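Local coordinates for citryl-spermidine/3,4-dihydroxybenzoyl-citryl-spermidine:spermidine ligase (Bacillus anthracis, PDB 3TO3), which catalyses the ATP-dependent condensation of spermidine with citryl-spermidine intermediates in the biosynthesis of the siderophore petrobactin, at residues P162-Y167 with L305-L310; V209-I214 with Y241-V246; K485-A488 with D494-E497; E519-L524 with E533-I538. All blocks are in the same frame, centred on the assembly; numbering follows the deposited sequence. Where two conformers were deposited one is given.

Contact 1 of 4, residues P162-Y167 with L305-L310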
loop_
_atom_site.group_PDB
_atom_site.type_symbol
_atom_site.label_atom_id
_atom_site.label_comp_id
_atom_site.label_asym_id
_atom_site.label_seq_id
_atom_site.Cartn_x
_atom_site.Cartn_y
_atom_site.Cartn_z
ATOM N N PRO B 162 -19.366 16.433 2.898
ATOM C CA PRO B 162 -20.660 16.229 3.592
ATOM C C PRO B 162 -21.452 14.984 3.101
ATOM O O PRO B 162 -22.410 14.545 3.757
ATOM C CB PRO B 162 -21.416 17.556 3.340
ATOM C CG PRO B 162 -20.868 18.017 1.947
ATOM C CD PRO B 162 -19.422 17.517 1.880
ATOM N N TYR B 163 -21.082 14.455 1.934
ATOM C CA TYR B 163 -21.727 13.251 1.413
ATOM C C TYR B 163 -20.885 11.988 1.557
ATOM O O TYR B 163 -21.297 11.042 2.251
ATOM C CB TYR B 163 -22.130 13.423 -0.035
ATOM C CG TYR B 163 -22.926 12.262 -0.542
ATOM C CD1 TYR B 163 -24.309 12.288 -0.502
ATOM C CD2 TYR B 163 -22.298 11.129 -1.065
ATOM C CE1 TYR B 163 -25.050 11.225 -0.970
ATOM C CE2 TYR B 163 -23.033 10.064 -1.527
ATOM C CZ TYR B 163 -24.413 10.115 -1.479
ATOM O OH TYR B 163 -25.176 9.076 -1.941
ATOM N N HIS B 164 -19.727 11.966 0.889
ATOM C CA HIS B 164 -18.882 10.762 0.850
ATOM C C HIS B 164 -18.530 10.307 2.251
ATOM O O HIS B 164 -17.894 11.044 2.990
ATOM C CB HIS B 164 -17.575 10.985 0.067
ATOM C CG HIS B 164 -17.772 11.174 -1.399
ATOM N ND1 HIS B 164 -18.269 10.180 -2.215
ATOM C CD2 HIS B 164 -17.510 12.233 -2.206
ATOM C CE1 HIS B 164 -18.314 10.624 -3.460
ATOM N NE2 HIS B 164 -17.852 11.861 -3.484
ATOM N N PRO B 165 -18.932 9.078 2.614
ATOM C CA PRO B 165 -18.625 8.636 3.980
ATOM C C PRO B 165 -17.121 8.514 4.272
ATOM O O PRO B 165 -16.724 8.788 5.415
ATOM C CB PRO B 165 -19.392 7.317 4.120
ATOM C CG PRO B 165 -19.801 6.941 2.714
ATOM C CD PRO B 165 -19.911 8.200 1.950
ATOM N N SER B 166 -16.270 8.161 3.314
ATOM C CA SER B 166 -14.880 8.402 3.658
ATOM C C SER B 166 -14.323 9.629 2.898
ATOM O O SER B 166 -13.819 9.515 1.769
ATOM C CB SER B 166 -14.066 7.149 3.316
ATOM O OG SER B 166 -14.221 6.835 1.952
ATOM N N TYR B 167 -14.297 10.760 3.598
ATOM C CA TYR B 167 -13.900 12.048 3.040
ATOM C C TYR B 167 -12.452 12.443 3.313
ATOM O O TYR B 167 -11.974 13.463 2.824
ATOM C CB TYR B 167 -14.837 13.128 3.632
ATOM C CG TYR B 167 -15.048 13.048 5.156
ATOM C CD1 TYR B 167 -14.134 13.620 6.037
ATOM C CD2 TYR B 167 -16.130 12.371 5.705
ATOM C CE1 TYR B 167 -14.304 13.551 7.420
ATOM C CE2 TYR B 167 -16.313 12.297 7.095
ATOM C CZ TYR B 167 -15.390 12.896 7.943
ATOM O OH TYR B 167 -15.531 12.833 9.308
ATOM N N LEU B 305 -4.632 7.828 -2.157
ATOM C CA LEU B 305 -6.017 7.633 -2.461
ATOM C C LEU B 305 -6.874 8.391 -1.457
ATOM O O LEU B 305 -6.856 8.121 -0.247
ATOM C CB LEU B 305 -6.328 6.149 -2.455
ATOM C CG LEU B 305 -7.626 5.765 -3.132
ATOM C CD1 LEU B 305 -7.311 4.877 -4.347
ATOM C CD2 LEU B 305 -8.542 5.072 -2.106
ATOM N N ASN B 306 -7.608 9.357 -1.989
ATOM C CA ASN B 306 -8.576 10.134 -1.242
ATOM C C ASN B 306 -9.914 10.039 -1.928
ATOM O O ASN B 306 -10.031 10.400 -3.105
ATOM C CB ASN B 306 -8.151 11.587 -1.217
ATOM C CG ASN B 306 -7.937 12.079 0.159
ATOM O OD1 ASN B 306 -8.361 11.438 1.118
ATOM N ND2 ASN B 306 -7.274 13.221 0.286
ATOM N N THR B 307 -10.919 9.566 -1.200
ATOM C CA THR B 307 -12.253 9.375 -1.765
ATOM C C THR B 307 -12.262 8.296 -2.859
ATOM O O THR B 307 -13.052 8.350 -3.803
ATOM C CB THR B 307 -12.885 10.719 -2.259
ATOM O OG1 THR B 307 -14.310 10.649 -2.154
ATOM C CG2 THR B 307 -12.492 11.051 -3.709
ATOM N N SER B 308 -11.369 7.320 -2.705
ATOM C CA SER B 308 -11.359 6.106 -3.534
ATOM C C SER B 308 -10.625 6.191 -4.886
ATOM O O SER B 308 -10.505 5.179 -5.588
ATOM C CB SER B 308 -12.781 5.553 -3.706
ATOM O OG SER B 308 -13.411 5.376 -2.443
ATOM N N THR B 309 -10.130 7.375 -5.245
ATOM C CA THR B 309 -9.385 7.548 -6.497
ATOM C C THR B 309 -7.945 8.025 -6.290
ATOM O O THR B 309 -7.684 8.860 -5.421
ATOM C CB THR B 309 -10.056 8.586 -7.390
ATOM O OG1 THR B 309 -11.402 8.808 -6.937
ATOM C CG2 THR B 309 -10.028 8.128 -8.846
ATOM N N LEU B 310 -7.023 7.510 -7.108
ATOM C CA LEU B 310 -5.648 8.029 -7.170
ATOM C C LEU B 310 -5.549 9.497 -7.655
ATOM O O LEU B 310 -6.170 9.884 -8.644
ATOM C CB LEU B 310 -4.752 7.144 -8.045
ATOM C CG LEU B 310 -3.926 6.054 -7.367
ATOM C CD1 LEU B 310 -2.802 5.636 -8.294
ATOM C CD2 LEU B 310 -3.354 6.521 -6.030
#
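Next to the ATP pocket, the loop after helix 150-156 packs H164 against T307, which sits in the type I' beta turn N306-T309 of the hairpin that joins strands 297-306 and 309-311. T307 OG1 lies over one face of the H164 imidazole, displaced toward the rim of the ring and 3.6 Å from H164 CD2. The hydroxyl is turned that way because it stands opposite the backbone N of T307 (chi1 -151°). This is van der Waals packing: OG1 is buried here and has no hydrogen-bond partner in the model, but T307 is poorly ordered and the exact place of its hydroxyl is less certain. P162, two residues before H164 in the same loop, belongs to the ATP pocket, and the side chain of N306 comes within about 4 Å of the bound nucleotide, which places the junction of loop and hairpin next to the nucleotide site of this IucA/IucC family enzyme. Two residues on from H164, the backbone carbonyl S166 O rests 3.9 Å from T307 CA. Polar ends of the flanking residues are held from outside: N306 OD1 accepts from the backbone N of R170, S166 OG pairs with R576, and Y167 OH is hydrogen-bonded to D132 of helix 115-138.

Contact 2 of 4, residues V209-I214 with Y241-V246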
loop_
_atom_site.group_PDB
_atom_site.type_symbol
_atom_site.label_atom_id
_atom_site.label_comp_id
_atom_site.label_asym_id
_atom_site.label_seq_id
_atom_site.Cartn_x
_atom_site.Cartn_y
_atom_site.Cartn_z
ATOM N N VAL B 209 5.469 28.186 -25.946
ATOM C CA VAL B 209 5.898 29.549 -25.687
ATOM C C VAL B 209 5.563 29.990 -24.261
ATOM O O VAL B 209 6.383 30.585 -23.574
ATOM C CB VAL B 209 5.338 30.543 -26.722
ATOM C CG1 VAL B 209 5.738 31.971 -26.345
ATOM C CG2 VAL B 209 5.850 30.182 -28.124
ATOM N N ILE B 210 4.348 29.708 -23.819
ATOM C CA ILE B 210 3.923 30.095 -22.479
ATOM C C ILE B 210 4.739 29.339 -21.417
ATOM O O ILE B 210 5.119 29.891 -20.387
ATOM C CB ILE B 210 2.427 29.821 -22.290
ATOM C CG1 ILE B 210 1.587 30.693 -23.250
ATOM C CG2 ILE B 210 2.014 30.092 -20.857
ATOM C CD1 ILE B 210 1.688 32.164 -22.987
ATOM N N TYR B 211 5.038 28.077 -21.689
ATOM C CA TYR B 211 5.854 27.295 -20.777
ATOM C C TYR B 211 7.255 27.892 -20.598
ATOM O O TYR B 211 7.727 28.000 -19.470
ATOM C CB TYR B 211 5.950 25.836 -21.237
ATOM C CG TYR B 211 6.912 25.048 -20.404
ATOM C CD1 TYR B 211 6.477 24.377 -19.260
ATOM C CD2 TYR B 211 8.255 24.964 -20.751
ATOM C CE1 TYR B 211 7.346 23.665 -18.487
ATOM C CE2 TYR B 211 9.141 24.243 -19.978
ATOM C CZ TYR B 211 8.683 23.591 -18.842
ATOM O OH TYR B 211 9.562 22.867 -18.050
ATOM N N ASP B 212 7.925 28.258 -21.698
ATOM C CA ASP B 212 9.281 28.845 -21.606
ATOM C C ASP B 212 9.260 30.083 -20.707
ATOM O O ASP B 212 10.189 30.337 -19.945
ATOM C CB ASP B 212 9.837 29.295 -22.978
ATOM C CG ASP B 212 10.401 28.152 -23.831
ATOM O OD1 ASP B 212 10.579 28.395 -25.057
ATOM O OD2 ASP B 212 10.685 27.046 -23.309
ATOM N N LYS B 213 8.196 30.866 -20.837
ATOM C CA LYS B 213 8.048 32.149 -20.140
ATOM C C LYS B 213 7.814 31.897 -18.659
ATOM O O LYS B 213 8.371 32.576 -17.804
ATOM C CB LYS B 213 6.862 32.930 -20.743
ATOM C CG LYS B 213 6.900 34.422 -20.586
ATOM C CD LYS B 213 5.620 35.061 -21.129
ATOM C CE LYS B 213 5.581 35.075 -22.669
ATOM N NZ LYS B 213 4.223 35.405 -23.223
ATOM N N ILE B 214 7.010 30.885 -18.371
ATOM C CA ILE B 214 6.644 30.528 -17.003
ATOM C C ILE B 214 7.789 29.927 -16.178
ATOM O O ILE B 214 7.877 30.175 -14.988
ATOM C CB ILE B 214 5.431 29.582 -16.994
ATOM C CG1 ILE B 214 4.334 30.173 -16.134
ATOM C CG2 ILE B 214 5.806 28.207 -16.458
ATOM C CD1 ILE B 214 4.430 29.745 -14.688
ATOM N N TYR B 241 16.140 18.490 -22.086
ATOM C CA TYR B 241 15.316 18.357 -20.874
ATOM C C TYR B 241 14.273 19.441 -20.673
ATOM O O TYR B 241 14.500 20.608 -20.996
ATOM C CB TYR B 241 16.200 18.326 -19.633
ATOM C CG TYR B 241 17.076 17.110 -19.562
ATOM C CD1 TYR B 241 16.758 16.059 -18.728
ATOM C CD2 TYR B 241 18.218 17.004 -20.352
ATOM C CE1 TYR B 241 17.554 14.941 -18.664
ATOM C CE2 TYR B 241 19.011 15.883 -20.308
ATOM C CZ TYR B 241 18.673 14.852 -19.443
ATOM O OH TYR B 241 19.458 13.728 -19.369
ATOM N N LEU B 242 13.130 19.042 -20.129
ATOM C CA LEU B 242 12.186 19.995 -19.555
ATOM C C LEU B 242 12.344 19.976 -18.025
ATOM O O LEU B 242 13.113 19.188 -17.490
ATOM C CB LEU B 242 10.767 19.637 -19.982
ATOM C CG LEU B 242 10.508 19.699 -21.500
ATOM C CD1 LEU B 242 9.162 19.069 -21.899
ATOM C CD2 LEU B 242 10.557 21.171 -22.012
ATOM N N PHE B 243 11.608 20.819 -17.328
ATOM C CA PHE B 243 11.760 20.979 -15.886
ATOM C C PHE B 243 10.407 20.858 -15.263
ATOM O O PHE B 243 9.477 21.515 -15.731
ATOM C CB PHE B 243 12.369 22.343 -15.561
ATOM C CG PHE B 243 13.764 22.493 -16.095
ATOM C CD1 PHE B 243 13.979 22.899 -17.411
ATOM C CD2 PHE B 243 14.856 22.164 -15.311
ATOM C CE1 PHE B 243 15.288 23.018 -17.922
ATOM C CE2 PHE B 243 16.166 22.276 -15.816
ATOM C CZ PHE B 243 16.377 22.705 -17.108
ATOM N N ILE B 244 10.282 19.988 -14.252
ATOM C CA ILE B 244 8.993 19.762 -13.609
ATOM C C ILE B 244 9.137 19.839 -12.097
ATOM O O ILE B 244 10.027 19.220 -11.510
ATOM C CB ILE B 244 8.533 18.331 -13.942
ATOM C CG1 ILE B 244 8.799 18.010 -15.426
ATOM C CG2 ILE B 244 7.100 18.100 -13.520
ATOM C CD1 ILE B 244 8.148 16.731 -15.875
ATOM N N PRO B 245 8.224 20.567 -11.450
ATOM C CA PRO B 245 8.171 20.602 -9.987
ATOM C C PRO B 245 7.448 19.336 -9.447
ATOM O O PRO B 245 6.477 18.906 -10.058
ATOM C CB PRO B 245 7.430 21.902 -9.699
ATOM C CG PRO B 245 6.563 22.111 -10.896
ATOM C CD PRO B 245 7.199 21.415 -12.078
ATOM N N VAL B 246 7.898 18.785 -8.320
ATOM C CA VAL B 246 7.362 17.546 -7.796
ATOM C C VAL B 246 7.034 17.746 -6.325
ATOM O O VAL B 246 7.799 18.375 -5.589
ATOM C CB VAL B 246 8.405 16.419 -7.920
ATOM C CG1 VAL B 246 7.838 15.097 -7.455
ATOM C CG2 VAL B 246 8.910 16.322 -9.353
#
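Y211 OH donates a 2.7 Å hydrogen bond to the backbone carbonyl F243 O, a bond that links helix 208-219 to strand 241-246. The donor lies in the carbonyl plane and on a lone pair, with a C=O...donor angle of 125°. Relative to the tyrosine ring, F243 O lies at the edge and close to the plane, a position consistent with the in-plane O-H that a phenol prefers. The backbone N of the same residue is also close, Y211 OH to F243 N being 3.0 Å, so the hydroxyl sits against both polar backbone atoms of one strand residue. Y211 reaches this far because its CG is opposite the backbone N (chi1 173°), which sends the ring away from the helix and across to the strand.

Van der Waals contacts accompany the bond. The apolar one is made by L242 CD2, which approaches the ring obliquely, 3.9 Å from Y211 CE2; F243 CB lies 3.8 Å from Y211 OH. F243 is met through its backbone and CB, and the hydroxyl also lies near the plane of its ring, at the edge.

Strand 241-246 is an outermost strand, within this chain, of a three-stranded antiparallel sheet and pairs with strand 192-197 through L242, I244 and V246. Y211 also packs on S351 and V353 of strand 345-355 and on W370 of strand 367-371, so the helix bearing it lies against both this small sheet and the large mixed one.

Contact 3 of 4, residues K485-A488 with D494-E497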
loop_
_atom_site.group_PDB
_atom_site.type_symbol
_atom_site.label_atom_id
_atom_site.label_comp_id
_atom_site.label_asym_id
_atom_site.label_seq_id
_atom_site.Cartn_x
_atom_site.Cartn_y
_atom_site.Cartn_z
ATOM N N LYS B 485 -2.248 10.932 -27.872
ATOM C CA LYS B 485 -2.589 9.649 -28.468
ATOM C C LYS B 485 -3.785 8.931 -27.796
ATOM O O LYS B 485 -4.448 8.108 -28.427
ATOM C CB LYS B 485 -1.333 8.765 -28.534
ATOM C CG LYS B 485 -1.571 7.273 -28.516
ATOM C CD LYS B 485 -0.330 6.528 -29.018
ATOM C CE LYS B 485 -0.074 6.815 -30.500
ATOM N NZ LYS B 485 1.241 6.289 -30.985
ATOM N N THR B 486 -4.080 9.247 -26.538
ATOM C CA THR B 486 -5.238 8.628 -25.872
ATOM C C THR B 486 -6.590 9.162 -26.383
ATOM O O THR B 486 -7.561 8.408 -26.443
ATOM C CB THR B 486 -5.173 8.726 -24.308
ATOM O OG1 THR B 486 -4.093 7.932 -23.803
ATOM C CG2 THR B 486 -6.470 8.226 -23.678
ATOM N N TYR B 487 -6.645 10.450 -26.739
ATOM C CA TYR B 487 -7.847 11.089 -27.318
ATOM C C TYR B 487 -8.132 10.564 -28.729
ATOM O O TYR B 487 -9.287 10.355 -29.117
ATOM C CB TYR B 487 -7.654 12.611 -27.428
ATOM C CG TYR B 487 -7.695 13.332 -26.117
ATOM C CD1 TYR B 487 -8.704 13.068 -25.188
ATOM C CD2 TYR B 487 -6.726 14.260 -25.782
ATOM C CE1 TYR B 487 -8.748 13.712 -23.960
ATOM C CE2 TYR B 487 -6.769 14.934 -24.536
ATOM C CZ TYR B 487 -7.779 14.646 -23.637
ATOM O OH TYR B 487 -7.839 15.286 -22.421
ATOM N N ALA B 488 -7.059 10.375 -29.493
ATOM C CA ALA B 488 -7.161 9.955 -30.874
ATOM C C ALA B 488 -7.651 8.505 -31.007
ATOM O O ALA B 488 -8.245 8.144 -32.022
ATOM C CB ALA B 488 -5.812 10.138 -31.575
ATOM N N ASP B 494 -16.100 9.355 -23.986
ATOM C CA ASP B 494 -14.901 9.017 -23.224
ATOM C C ASP B 494 -14.289 10.223 -22.501
ATOM O O ASP B 494 -13.953 10.151 -21.317
ATOM C CB ASP B 494 -13.860 8.365 -24.140
ATOM C CG ASP B 494 -13.998 6.847 -24.201
ATOM O OD1 ASP B 494 -15.024 6.312 -23.696
ATOM O OD2 ASP B 494 -13.072 6.197 -24.763
ATOM N N PHE B 495 -14.080 11.306 -23.242
ATOM C CA PHE B 495 -13.530 12.518 -22.660
ATOM C C PHE B 495 -14.215 13.798 -23.156
ATOM O O PHE B 495 -14.235 14.088 -24.359
ATOM C CB PHE B 495 -12.026 12.610 -22.915
ATOM C CG PHE B 495 -11.397 11.339 -23.413
ATOM C CD1 PHE B 495 -11.457 10.995 -24.761
ATOM C CD2 PHE B 495 -10.699 10.511 -22.547
ATOM C CE1 PHE B 495 -10.849 9.826 -25.236
ATOM C CE2 PHE B 495 -10.086 9.340 -23.015
ATOM C CZ PHE B 495 -10.162 9.000 -24.362
ATOM N N PHE B 496 -14.811 14.529 -22.226
ATOM C CA PHE B 496 -15.262 15.917 -22.413
ATOM C C PHE B 496 -16.490 16.089 -23.281
ATOM O O PHE B 496 -17.271 17.002 -23.060
ATOM C CB PHE B 496 -14.212 16.765 -23.161
ATOM C CG PHE B 496 -12.949 17.006 -22.416
ATOM C CD1 PHE B 496 -12.959 17.346 -21.086
ATOM C CD2 PHE B 496 -11.734 16.903 -23.073
ATOM C CE1 PHE B 496 -11.771 17.554 -20.404
ATOM C CE2 PHE B 496 -10.553 17.116 -22.408
ATOM C CZ PHE B 496 -10.571 17.433 -21.065
ATOM N N GLU B 497 -16.779 15.158 -24.163
ATOM C CA GLU B 497 -17.775 15.504 -25.151
ATOM C C GLU B 497 -18.856 14.493 -25.066
ATOM O O GLU B 497 -18.596 13.305 -25.181
ATOM C CB GLU B 497 -17.208 15.576 -26.577
ATOM C CG GLU B 497 -18.328 15.657 -27.625
ATOM C CD GLU B 497 -17.845 15.987 -29.037
ATOM O OE1 GLU B 497 -16.620 16.121 -29.261
ATOM O OE2 GLU B 497 -18.709 16.115 -29.931
#
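Y487 presents the edge of its ring to the face of F495 in a T-shaped stack, with centroids 5.0 Å apart and planes at 88°. The edge carbons CD1 and CE1 of the tyrosine do the touching: Y487 CD1 lies 3.5 Å from F495 CD1, offset from the middle of the phenylalanine toward its rim, and Y487 CE1 is 3.6 Å from F495 CB, which itself lies in the plane of the tyrosine ring. The opposite face of F495 is covered over its centre by the CB of its neighbour D494. The phenylalanine is therefore sandwiched between an aromatic edge and an aliphatic carbon.

The far end of F495 points at the short helix 485-488. There the carbonyl T486 O stands 3.4 Å from F495 CZ, and the methyl T486 CG2 lies 3.8 Å from the same carbon; the two side chains cross at about a right angle. T486 CG2 is set opposite its backbone N and OG1 opposite the carbonyl carbon (chi1 -67°), which brings the methyl rather than the hydroxyl to the ring.

At its other end Y487 meets F496, Y487 OH lying 3.3 Å from F496 CE2, an approach oblique to both rings. The polar need of that hydroxyl is met by S320 of helix 315-333. Y316 of the same helix adds its ring to both Y487 and F495, and F480 adds another against F496. Together they form an aromatic cluster in the FhuF-like region, its F496 side chain about 6 Å from that of the ATP-binding residue E462.

Contact 4 of 4, residues E519-L524 with E533-I538. With EDO (1,2-ethanediol), chain H.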
loop_
_atom_site.group_PDB
_atom_site.type_symbol
_atom_site.label_atom_id
_atom_site.label_comp_id
_atom_site.label_asym_id
_atom_site.label_seq_id
_atom_site.Cartn_x
_atom_site.Cartn_y
_atom_site.Cartn_z
ATOM N N GLU B 519 -26.663 21.363 -0.119
ATOM C CA GLU B 519 -26.150 21.268 1.250
ATOM C C GLU B 519 -26.434 22.557 2.013
ATOM O O GLU B 519 -26.733 22.524 3.201
ATOM C CB GLU B 519 -24.648 21.006 1.256
ATOM C CG GLU B 519 -24.258 19.652 0.666
ATOM C CD GLU B 519 -24.609 18.447 1.561
ATOM O OE1 GLU B 519 -24.633 17.318 1.003
ATOM O OE2 GLU B 519 -24.843 18.614 2.797
ATOM N N LEU B 520 -26.338 23.693 1.332
ATOM C CA LEU B 520 -26.710 24.979 1.948
ATOM C C LEU B 520 -28.194 25.002 2.386
ATOM O O LEU B 520 -28.508 25.445 3.479
ATOM C CB LEU B 520 -26.407 26.153 1.003
ATOM C CG LEU B 520 -26.641 27.579 1.504
ATOM C CD1 LEU B 520 -25.762 27.911 2.760
ATOM C CD2 LEU B 520 -26.399 28.567 0.370
ATOM N N ALA B 521 -29.095 24.519 1.531
ATOM C CA ALA B 521 -30.510 24.434 1.868
ATOM C C ALA B 521 -30.723 23.621 3.153
ATOM O O ALA B 521 -31.547 23.966 3.996
ATOM C CB ALA B 521 -31.302 23.826 0.710
ATOM N N PHE B 522 -29.963 22.553 3.316
ATOM C CA PHE B 522 -30.006 21.803 4.573
ATOM C C PHE B 522 -29.601 22.623 5.811
ATOM O O PHE B 522 -30.207 22.505 6.871
ATOM C CB PHE B 522 -29.102 20.569 4.488
ATOM C CG PHE B 522 -29.604 19.514 3.553
ATOM C CD1 PHE B 522 -30.953 19.280 3.416
ATOM C CD2 PHE B 522 -28.717 18.760 2.807
ATOM C CE1 PHE B 522 -31.401 18.306 2.554
ATOM C CE2 PHE B 522 -29.158 17.807 1.943
ATOM C CZ PHE B 522 -30.501 17.577 1.815
ATOM N N VAL B 523 -28.544 23.418 5.671
ATOM C CA VAL B 523 -28.041 24.233 6.753
ATOM C C VAL B 523 -29.060 25.313 7.106
ATOM O O VAL B 523 -29.374 25.526 8.266
ATOM C CB VAL B 523 -26.684 24.854 6.408
ATOM C CG1 VAL B 523 -26.352 25.943 7.391
ATOM C CG2 VAL B 523 -25.601 23.794 6.439
ATOM N N LEU B 524 -29.637 25.935 6.092
ATOM C CA LEU B 524 -30.601 26.979 6.338
ATOM C C LEU B 524 -31.829 26.416 7.058
ATOM O O LEU B 524 -32.283 27.007 8.040
ATOM C CB LEU B 524 -30.964 27.714 5.040
ATOM C CG LEU B 524 -29.811 28.493 4.395
ATOM C CD1 LEU B 524 -30.325 29.248 3.188
ATOM C CD2 LEU B 524 -29.085 29.465 5.377
ATOM N N GLU B 533 -38.609 24.154 0.845
ATOM C CA GLU B 533 -39.546 24.646 -0.172
ATOM C C GLU B 533 -39.270 26.104 -0.563
ATOM O O GLU B 533 -39.183 26.414 -1.752
ATOM C CB GLU B 533 -41.017 24.494 0.280
ATOM C CG GLU B 533 -41.419 23.058 0.602
ATOM C CD GLU B 533 -40.968 22.585 2.007
ATOM O OE1 GLU B 533 -39.913 23.038 2.512
ATOM O OE2 GLU B 533 -41.686 21.758 2.613
ATOM N N SER B 534 -39.132 26.985 0.431
ATOM C CA SER B 534 -38.802 28.402 0.171
ATOM C C SER B 534 -37.450 28.544 -0.532
ATOM O O SER B 534 -37.305 29.334 -1.463
ATOM C CB SER B 534 -38.775 29.239 1.457
ATOM O OG SER B 534 -39.997 29.125 2.139
ATOM N N PHE B 535 -36.455 27.800 -0.064
ATOM C CA PHE B 535 -35.135 27.807 -0.699
ATOM C C PHE B 535 -35.298 27.524 -2.201
ATOM O O PHE B 535 -34.848 28.313 -3.033
ATOM C CB PHE B 535 -34.224 26.766 -0.033
ATOM C CG PHE B 535 -32.834 26.718 -0.585
ATOM C CD1 PHE B 535 -31.772 27.294 0.115
ATOM C CD2 PHE B 535 -32.572 26.059 -1.777
ATOM C CE1 PHE B 535 -30.466 27.245 -0.386
ATOM C CE2 PHE B 535 -31.273 25.999 -2.298
ATOM C CZ PHE B 535 -30.215 26.583 -1.599
ATOM N N TRP B 536 -35.972 26.426 -2.548
ATOM C CA TRP B 536 -36.075 26.050 -3.955
ATOM C C TRP B 536 -36.979 26.990 -4.757
ATOM O O TRP B 536 -36.766 27.199 -5.957
ATOM C CB TRP B 536 -36.422 24.553 -4.139
ATOM C CG TRP B 536 -35.287 23.706 -3.597
ATOM C CD1 TRP B 536 -35.276 22.976 -2.434
ATOM C CD2 TRP B 536 -33.973 23.583 -4.159
ATOM N NE1 TRP B 536 -34.034 22.392 -2.258
ATOM C CE2 TRP B 536 -33.227 22.747 -3.306
ATOM C CE3 TRP B 536 -33.361 24.084 -5.313
ATOM C CZ2 TRP B 536 -31.905 22.406 -3.575
ATOM C CZ3 TRP B 536 -32.045 23.749 -5.573
ATOM C CH2 TRP B 536 -31.335 22.907 -4.717
HETATM N N MSE B 537 -37.968 27.580 -4.098
HETATM C CA MSE B 537 -38.801 28.547 -4.781
HETATM C C MSE B 537 -38.039 29.834 -5.104
HETATM O O MSE B 537 -38.426 30.573 -5.993
HETATM C CB MSE B 537 -40.075 28.849 -3.984
HETATM C CG MSE B 537 -41.105 27.712 -4.017
HETATM SE SE MSE B 537 -42.863 28.233 -3.319
HETATM C CE MSE B 537 -42.469 28.321 -1.419
ATOM N N ILE B 538 -36.963 30.106 -4.377
ATOM C CA ILE B 538 -36.133 31.253 -4.697
ATOM C C ILE B 538 -35.227 30.934 -5.854
ATOM O O ILE B 538 -34.984 31.774 -6.719
ATOM C CB ILE B 538 -35.304 31.718 -3.500
ATOM C CG1 ILE B 538 -36.203 32.530 -2.555
ATOM C CG2 ILE B 538 -34.124 32.545 -3.984
ATOM C CD1 ILE B 538 -35.577 32.848 -1.239
HETATM C C1 EDO H . -40.484 29.978 5.631
HETATM O O1 EDO H . -40.183 28.622 5.354
HETATM C C2 EDO H . -39.184 30.749 5.523
HETATM O O2 EDO H . -39.255 31.804 6.488
#
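Helices 502-528 and 532-547 run roughly antiparallel here, their short segments approaching to 10.1 Å between axes at 137°, with A521 and F535 CA atoms 6.3 Å apart. The F535 ring lies under the A521 methyl in a CH-pi contact: A521 CB is 3.4 Å from the ring centroid and 6° off its normal, almost directly above the centre. F535 CG stands opposite its backbone N (chi1 -178°), carrying the ring across the gap to the facing helix, and F535 CE1 comes within 3.6 Å of A521 N, so the ring also reaches the backbone there. This is a helical hairpin within the FhuF-like region, the two helices being joined by a short connection. L524 CD1 takes the ring edge, in plane and 3.9 Å from F535 CD1, the two side chains crossing at about a right angle. L520 CG brushes the ring at 4.3 Å from F535 CE1. Behind F535, its own CD2 sits over one face of the W536 indole, whose NE1 is hydrogen-bonded to T77 and lies 4.3 Å from A521 CB. S534 OG makes a weak 3.3 Å hydrogen bond to O1 of an ethanediol, probably from the crystallisation liquor. L414 of helix 410-432 also packs on F535.

Overall arrangement
Along the chain, contact 2 falls within the sequence spanned by contact 1, both in the IucA/IucC region; contacts 3 and 4 follow in turn in the FhuF-like region. Contact 1 lies beside the nucleotide, its centre about 25 Å from those of contacts 3 and 4 and about 32 Å from that of contact 2. It touches contact 4 directly, P162 CB lying 3.6 Å from E519 OE2, so the ATP-pocket loop and the helical hairpin abut where the two regions meet. Contacts 2 and 4 lie on opposite sides of the chain's centre, about 46 Å apart between centres. Contact 3 lies near the ATP-binding residue E462 through F496, without reaching the nucleotide, whereas contact 2 joins peripheral helix and strand.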